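Local coordinates for protein putative thioesterase yhdA (Lactococcus lactis subsp. lactis, PDB 3GEK) that probably hydrolyses acyl-CoA thioesters as a hotdog-fold thioesterase of the PaaI family, although its natural substrate remains unproven, at residues A[30-35]-A[57-62]. The protein carries 7 engineered substitutions. Numbering follows the deposited sequence.
Sequences FSSKMI and EITAGM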
loop_
_atom_site.group_PDB
_atom_site.type_symbol
_atom_site.label_atom_id
_atom_site.label_comp_id
_atom_site.label_asym_id
_atom_site.label_seq_id
_atom_site.Cartn_x
_atom_site.Cartn_y
_atom_site.Cartn_z
ATOM N N PHE A 30 19.125 -6.850 -4.815
ATOM C CA PHE A 30 19.036 -8.091 -5.585
ATOM C C PHE A 30 18.651 -7.851 -7.043
ATOM O O PHE A 30 18.085 -6.812 -7.386
ATOM C CB PHE A 30 18.125 -9.140 -4.923
ATOM C CG PHE A 30 16.650 -8.879 -5.081
ATOM C CD1 PHE A 30 15.974 -9.266 -6.238
ATOM C CD2 PHE A 30 15.927 -8.279 -4.059
ATOM C CE1 PHE A 30 14.610 -9.032 -6.381
ATOM C CE2 PHE A 30 14.558 -8.060 -4.188
ATOM C CZ PHE A 30 13.901 -8.434 -5.352
ATOM N N SER A 31 18.996 -8.826 -7.879
ATOM C CA SER A 31 18.674 -8.857 -9.297
ATOM C C SER A 31 18.072 -10.217 -9.644
ATOM O O SER A 31 18.378 -11.225 -8.996
ATOM C CB SER A 31 19.948 -8.676 -10.121
ATOM O OG SER A 31 20.093 -7.345 -10.560
ATOM N N SER A 32 17.238 -10.242 -10.682
ATOM C CA SER A 32 16.687 -11.483 -11.220
ATOM C C SER A 32 15.936 -11.232 -12.518
ATOM O O SER A 32 15.657 -10.091 -12.883
ATOM C CB SER A 32 15.756 -12.170 -10.215
ATOM O OG SER A 32 14.565 -11.428 -10.028
ATOM N N LYS A 33 15.619 -12.317 -13.211
ATOM C CA LYS A 33 14.804 -12.264 -14.410
ATOM C C LYS A 33 13.695 -13.292 -14.267
ATOM O O LYS A 33 13.844 -14.282 -13.543
ATOM C CB LYS A 33 15.642 -12.559 -15.662
ATOM C CG LYS A 33 16.768 -11.569 -15.912
ATOM C CD LYS A 33 17.375 -11.733 -17.292
ATOM C CE LYS A 33 18.595 -10.830 -17.475
ATOM N NZ LYS A 33 19.750 -11.272 -16.637
HETATM N N MSE A 34 12.579 -13.042 -14.938
HETATM C CA MSE A 34 11.530 -14.040 -15.058
HETATM C C MSE A 34 11.205 -14.260 -16.530
HETATM O O MSE A 34 10.761 -13.339 -17.215
HETATM C CB MSE A 34 10.281 -13.628 -14.279
HETATM C CG MSE A 34 9.132 -14.619 -14.409
HETATM SE SE MSE A 34 7.699 -14.252 -13.152
HETATM C CE MSE A 34 6.927 -12.682 -14.043
ATOM N N ILE A 35 11.430 -15.471 -16.996
ATOM C CA ILE A 35 11.198 -15.828 -18.393
ATOM C C ILE A 35 9.730 -16.190 -18.617
ATOM O O ILE A 35 9.213 -17.121 -18.002
ATOM C CB ILE A 35 12.095 -16.999 -18.837
ATOM C CG1 ILE A 35 13.541 -16.773 -18.372
ATOM C CG2 ILE A 35 12.000 -17.203 -20.355
ATOM C CD1 ILE A 35 14.440 -17.994 -18.536
ATOM N N GLU A 57 7.323 -10.989 -4.231
ATOM C CA GLU A 57 7.287 -11.589 -2.895
ATOM C C GLU A 57 8.317 -12.717 -2.760
ATOM O O GLU A 57 8.980 -12.842 -1.725
ATOM C CB GLU A 57 5.866 -12.060 -2.530
ATOM C CG GLU A 57 5.705 -12.427 -1.045
ATOM C CD GLU A 57 4.259 -12.570 -0.574
ATOM O OE1 GLU A 57 3.398 -11.786 -1.014
ATOM O OE2 GLU A 57 3.994 -13.458 0.282
ATOM N N ILE A 58 8.470 -13.509 -3.824
ATOM C CA ILE A 58 9.384 -14.655 -3.823
ATOM C C ILE A 58 10.863 -14.248 -3.849
ATOM O O ILE A 58 11.666 -14.805 -3.095
ATOM C CB ILE A 58 9.057 -15.663 -4.964
ATOM C CG1 ILE A 58 7.711 -16.345 -4.684
ATOM C CG2 ILE A 58 10.161 -16.722 -5.109
ATOM C CD1 ILE A 58 7.114 -17.064 -5.879
ATOM N N THR A 59 11.214 -13.288 -4.707
ATOM C CA THR A 59 12.594 -12.801 -4.796
ATOM C C THR A 59 13.018 -12.011 -3.554
ATOM O O THR A 59 14.169 -12.098 -3.122
ATOM C CB THR A 59 12.838 -11.947 -6.060
ATOM O OG1 THR A 59 11.875 -10.884 -6.123
ATOM C CG2 THR A 59 12.757 -12.807 -7.333
ATOM N N ALA A 60 12.089 -11.239 -2.989
ATOM C CA ALA A 60 12.342 -10.507 -1.747
ATOM C C ALA A 60 12.647 -11.487 -0.616
ATOM O O ALA A 60 13.592 -11.285 0.147
ATOM C CB ALA A 60 11.152 -9.623 -1.384
ATOM N N GLY A 61 11.849 -12.551 -0.533
ATOM C CA GLY A 61 12.048 -13.616 0.444
ATOM C C GLY A 61 13.370 -14.344 0.272
ATOM O O GLY A 61 14.030 -14.674 1.257
HETATM N N MSE A 62 13.746 -14.595 -0.966
HETATM C CA MSE A 62 15.022 -15.244 -1.280
HETATM C C MSE A 62 16.200 -14.350 -0.886
HETATM O O MSE A 62 17.162 -14.819 -0.290
HETATM C CB MSE A 62 15.109 -15.585 -2.769
HETATM C CG MSE A 62 14.086 -16.598 -3.275
HETATM SE SE MSE A 62 14.215 -16.856 -5.214
HETATM C CE MSE A 62 15.857 -17.909 -5.226
#
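Phe30 lays one face of its ring over the backbone of Thr59, whose carbonyl O sits 4.1 Å above the ring plane and over its centre. At the far end of the ring, CE1 and CZ both lie 3.3 Å from Thr59 OG1. CB of Phe30 already points to the helix, and the torsions (chi1 77°, chi2 83°) turn a ring face to Thr59, the two side chains meeting at about a right angle. A broad, flat, apolar ring suits this cover of helix backbone; Ala60, its methyl turned away, meets CE2 of Phe30 through CA at 4.1 Å. The ring also packs edge-to-face with Trp109. Small, beta-branched Thr59 fits beneath: OG1 hydrogen-bonds to Leu55 O one turn back, satisfying a buried hydroxyl, while CG2 packs against Ser32 OG at 3.5 Å. Ser32 is short enough for this approach, and Ala95 O on the adjacent strand satisfies its hydroxyl. With an alanine at position 30, Thr59 and Ala60 would probably lose the ring that covers them and Trp109 its edge-to-face partner. No hydrogen bond links the two segments; this buried packing of strand 28-35 against helix 49-68 is characteristic of the hotdog fold, in which an antiparallel sheet wraps round a long central helix.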